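Local coordinates for protein glucanase (Clostridium thermocellum, PDB 5GXX) that probably hydrolyses internal beta-1,4-glucosidic bonds of cellulose as a family 9 endoglucanase of the cellulosome, with a cellulose-binding-type domain following the catalytic one, at residues Gly46-His54 against Lys407-Asn415. The protein carries 1 engineered substitution. Residues are numbered along the deposited sequence; the frame is centred on the assembly and turned at random.
Sequences GGWYDAGDH and KNEVACDYN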
loop_
_atom_site.group_PDB
_atom_site.type_symbol
_atom_site.label_atom_id
_atom_site.label_comp_id
_atom_site.label_asym_id
_atom_site.label_seq_id
_atom_site.Cartn_x
_atom_site.Cartn_y
_atom_site.Cartn_z
ATOM N N GLY A 46 -6.988 -20.207 32.947
ATOM C CA GLY A 46 -8.316 -20.015 33.536
ATOM C C GLY A 46 -8.585 -18.608 34.028
ATOM O O GLY A 46 -7.956 -17.651 33.570
ATOM N N GLY A 47 -9.496 -18.500 34.993
ATOM C CA GLY A 47 -9.910 -17.195 35.500
ATOM C C GLY A 47 -10.794 -16.479 34.492
ATOM O O GLY A 47 -11.209 -17.064 33.486
ATOM N N TRP A 48 -11.095 -15.212 34.768
ATOM C CA TRP A 48 -12.022 -14.457 33.928
ATOM C C TRP A 48 -11.339 -13.331 33.177
ATOM O O TRP A 48 -10.526 -12.624 33.781
ATOM C CB TRP A 48 -13.124 -13.784 34.747
ATOM C CG TRP A 48 -14.056 -14.718 35.474
ATOM C CD1 TRP A 48 -14.631 -15.877 34.990
ATOM C CD2 TRP A 48 -14.525 -14.569 36.818
ATOM N NE1 TRP A 48 -15.443 -16.442 35.957
ATOM C CE2 TRP A 48 -15.375 -15.668 37.091
ATOM C CE3 TRP A 48 -14.312 -13.612 37.825
ATOM C CZ2 TRP A 48 -16.020 -15.823 38.315
ATOM C CZ3 TRP A 48 -14.944 -13.778 39.047
ATOM C CH2 TRP A 48 -15.790 -14.878 39.282
ATOM N N TYR A 49 -11.740 -13.122 31.920
ATOM C CA TYR A 49 -11.460 -11.842 31.260
ATOM C C TYR A 49 -12.233 -10.771 32.009
ATOM O O TYR A 49 -13.352 -11.010 32.501
ATOM C CB TYR A 49 -11.855 -11.863 29.782
ATOM C CG TYR A 49 -11.184 -12.996 29.058
ATOM C CD1 TYR A 49 -9.799 -13.123 29.095
ATOM C CD2 TYR A 49 -11.925 -13.943 28.354
ATOM C CE1 TYR A 49 -9.160 -14.162 28.451
ATOM C CE2 TYR A 49 -11.298 -14.982 27.686
ATOM C CZ TYR A 49 -9.916 -15.081 27.738
ATOM O OH TYR A 49 -9.315 -16.155 27.123
ATOM N N ASP A 50 -11.663 -9.578 32.115
ATOM C CA ASP A 50 -12.260 -8.599 33.017
ATOM C C ASP A 50 -13.614 -8.049 32.563
ATOM O O ASP A 50 -14.588 -8.023 33.337
ATOM C CB ASP A 50 -11.293 -7.432 33.235
ATOM C CG ASP A 50 -11.874 -6.391 34.162
ATOM O OD1 ASP A 50 -12.089 -6.705 35.357
ATOM O OD2 ASP A 50 -12.133 -5.264 33.674
ATOM N N ALA A 51 -13.675 -7.642 31.306
ATOM C CA ALA A 51 -14.800 -6.846 30.846
ATOM C C ALA A 51 -15.105 -7.308 29.425
ATOM O O ALA A 51 -15.239 -8.516 29.216
ATOM C CB ALA A 51 -14.521 -5.344 30.944
ATOM N N GLY A 52 -15.242 -6.399 28.466
ATOM C CA GLY A 52 -15.409 -6.808 27.068
ATOM C C GLY A 52 -14.083 -6.937 26.348
ATOM O O GLY A 52 -14.038 -6.994 25.119
ATOM N N ASP A 53 -13.038 -7.046 27.169
ATOM C CA ASP A 53 -11.651 -7.183 26.752
ATOM C C ASP A 53 -11.119 -8.560 27.113
ATOM O O ASP A 53 -11.866 -9.465 27.477
ATOM C CB ASP A 53 -10.797 -6.089 27.413
ATOM C CG ASP A 53 -10.779 -6.179 28.928
ATOM O OD1 ASP A 53 -11.594 -6.959 29.472
ATOM O OD2 ASP A 53 -9.933 -5.492 29.567
ATOM N N HIS A 54 -9.806 -8.731 27.028
ATOM C CA HIS A 54 -9.233 -10.037 27.310
ATOM C C HIS A 54 -8.090 -10.007 28.330
ATOM O O HIS A 54 -7.295 -10.942 28.436
ATOM C CB HIS A 54 -8.859 -10.761 26.006
ATOM C CG HIS A 54 -10.022 -10.906 25.074
ATOM N ND1 HIS A 54 -10.173 -10.156 23.930
ATOM C CD2 HIS A 54 -11.147 -11.654 25.183
ATOM C CE1 HIS A 54 -11.322 -10.462 23.351
ATOM N NE2 HIS A 54 -11.934 -11.366 24.095
ATOM N N LYS A 407 -21.494 3.854 28.877
ATOM C CA LYS A 407 -22.831 3.383 29.222
ATOM C C LYS A 407 -23.026 1.904 28.911
ATOM O O LYS A 407 -23.833 1.245 29.565
ATOM C CB LYS A 407 -23.920 4.233 28.569
ATOM C CG LYS A 407 -23.836 5.694 28.992
ATOM C CD LYS A 407 -25.059 6.454 28.593
ATOM C CE LYS A 407 -24.898 7.893 29.063
ATOM N NZ LYS A 407 -25.969 8.806 28.573
ATOM N N ASN A 408 -22.318 1.409 27.904
ATOM C CA ASN A 408 -22.489 0.010 27.506
ATOM C C ASN A 408 -21.327 -0.899 27.917
ATOM O O ASN A 408 -21.191 -2.029 27.407
ATOM C CB ASN A 408 -22.838 -0.141 26.028
ATOM C CG ASN A 408 -24.334 -0.343 25.813
ATOM O OD1 ASN A 408 -25.131 -0.315 26.751
ATOM N ND2 ASN A 408 -24.716 -0.546 24.571
ATOM N N GLU A 409 -20.481 -0.402 28.818
ATOM C CA GLU A 409 -19.464 -1.225 29.473
ATOM C C GLU A 409 -20.117 -2.389 30.218
ATOM O O GLU A 409 -21.238 -2.256 30.719
ATOM C CB GLU A 409 -18.583 -0.387 30.421
ATOM C CG GLU A 409 -17.431 -1.135 31.105
ATOM C CD GLU A 409 -16.420 -1.751 30.163
ATOM O OE1 GLU A 409 -16.779 -2.382 29.143
ATOM O OE2 GLU A 409 -15.211 -1.641 30.453
ATOM N N VAL A 410 -19.423 -3.518 30.233
ATOM C CA VAL A 410 -19.826 -4.702 30.997
ATOM C C VAL A 410 -18.580 -5.231 31.702
ATOM O O VAL A 410 -17.471 -5.083 31.182
ATOM C CB VAL A 410 -20.453 -5.804 30.083
ATOM C CG1 VAL A 410 -21.825 -5.361 29.570
ATOM C CG2 VAL A 410 -19.502 -6.172 28.937
ATOM N N ALA A 411 -18.713 -5.820 32.888
ATOM C CA ALA A 411 -17.512 -6.304 33.577
ATOM C C ALA A 411 -17.851 -7.240 34.719
ATOM O O ALA A 411 -18.958 -7.221 35.255
ATOM C CB ALA A 411 -16.693 -5.105 34.092
ATOM N N CYS A 412 -16.865 -8.034 35.110
ATOM C CA CYS A 412 -16.976 -8.900 36.281
ATOM C C CYS A 412 -17.489 -8.143 37.501
ATOM O O CYS A 412 -18.421 -8.602 38.166
ATOM C CB CYS A 412 -15.626 -9.546 36.609
ATOM S SG CYS A 412 -15.039 -10.751 35.391
ATOM N N ASP A 413 -16.892 -6.989 37.808
ATOM C CA ASP A 413 -17.254 -6.280 39.028
ATOM C C ASP A 413 -18.652 -5.656 38.919
ATOM O O ASP A 413 -19.325 -5.459 39.933
ATOM C CB ASP A 413 -16.190 -5.238 39.378
ATOM C CG ASP A 413 -16.349 -3.955 38.582
ATOM O OD1 ASP A 413 -15.982 -3.938 37.384
ATOM O OD2 ASP A 413 -16.825 -2.957 39.174
ATOM N N TYR A 414 -19.105 -5.372 37.698
ATOM C CA TYR A 414 -20.446 -4.819 37.477
ATOM C C TYR A 414 -21.465 -5.861 37.924
ATOM O O TYR A 414 -22.493 -5.527 38.514
ATOM C CB TYR A 414 -20.655 -4.538 35.990
ATOM C CG TYR A 414 -20.082 -3.242 35.467
ATOM C CD1 TYR A 414 -18.992 -2.639 36.078
ATOM C CD2 TYR A 414 -20.600 -2.669 34.312
ATOM C CE1 TYR A 414 -18.437 -1.478 35.574
ATOM C CE2 TYR A 414 -20.074 -1.486 33.812
ATOM C CZ TYR A 414 -19.006 -0.894 34.454
ATOM O OH TYR A 414 -18.437 0.267 33.968
ATOM N N ASN A 415 -21.208 -7.133 37.630
ATOM C CA ASN A 415 -22.165 -8.197 37.946
ATOM C C ASN A 415 -22.087 -8.734 39.369
ATOM O O ASN A 415 -23.002 -9.420 39.808
ATOM C CB ASN A 415 -22.062 -9.354 36.939
ATOM C CG ASN A 415 -23.019 -9.211 35.772
ATOM O OD1 ASN A 415 -23.083 -8.168 35.120
ATOM N ND2 ASN A 415 -23.806 -10.258 35.523
HETATM O O HOH W 1 -14.435 -6.104 36.654
HETATM O O HOH W 2 -15.343 -3.715 27.548
#
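Cys-412 carries its SG opposite the carbonyl carbon (chi1 -68°), a rotation that brings the sulfur in against Trp-48, whose own first torsion places the indole beside its backbone N. The thiol meets the root of that side chain, SG lying 3.6 Å from Trp-48 CB, and approaches the five-membered ring obliquely in a sulfur-aromatic contact. Glu-409 reaches across by a different route: CG extends away from the backbone N (chi1 -177°), then the chain bends at chi2 and returns the carboxylate over Ala-51 CB.

Between these two side chains the backbones run nearly antiparallel, joined by a backbone hydrogen bond. Cys-412 N reaches Asp-50 O at 2.9 Å, almost straight at the hydrogen (170°). Packing is tight beside it, since Ala-51 CB presses to 3.0 Å from Val-410 O, a buried carbonyl with no polar partner, and rests 3.8 Å from Ala-411 CB.

Water extends the join on two flanks. One molecule donates to Asp-50 OD1 and Asp-413 OD1 while accepting from Asp-413 N, bridging two carboxylates; Tyr-191 holds Asp-50 OD2, and Arg-303 pairs with Asp-413. A second links Gly-52 N to Glu-409 OE1, which also accepts from Val-410 N. Asp-53 OD1 takes the amide of Ala-51 at 2.9 Å, a bond within the loop that ties Asp-53 to the Ala-51 backbone.

Glu-409 OE2 hydrogen-bonds a bound Tris molecule. An Asp-Ala-Gly-Asp loop facing a glutamate just before helix 412-429 is the arrangement of the family 9 active site, on the (alpha/alpha)6 barrel.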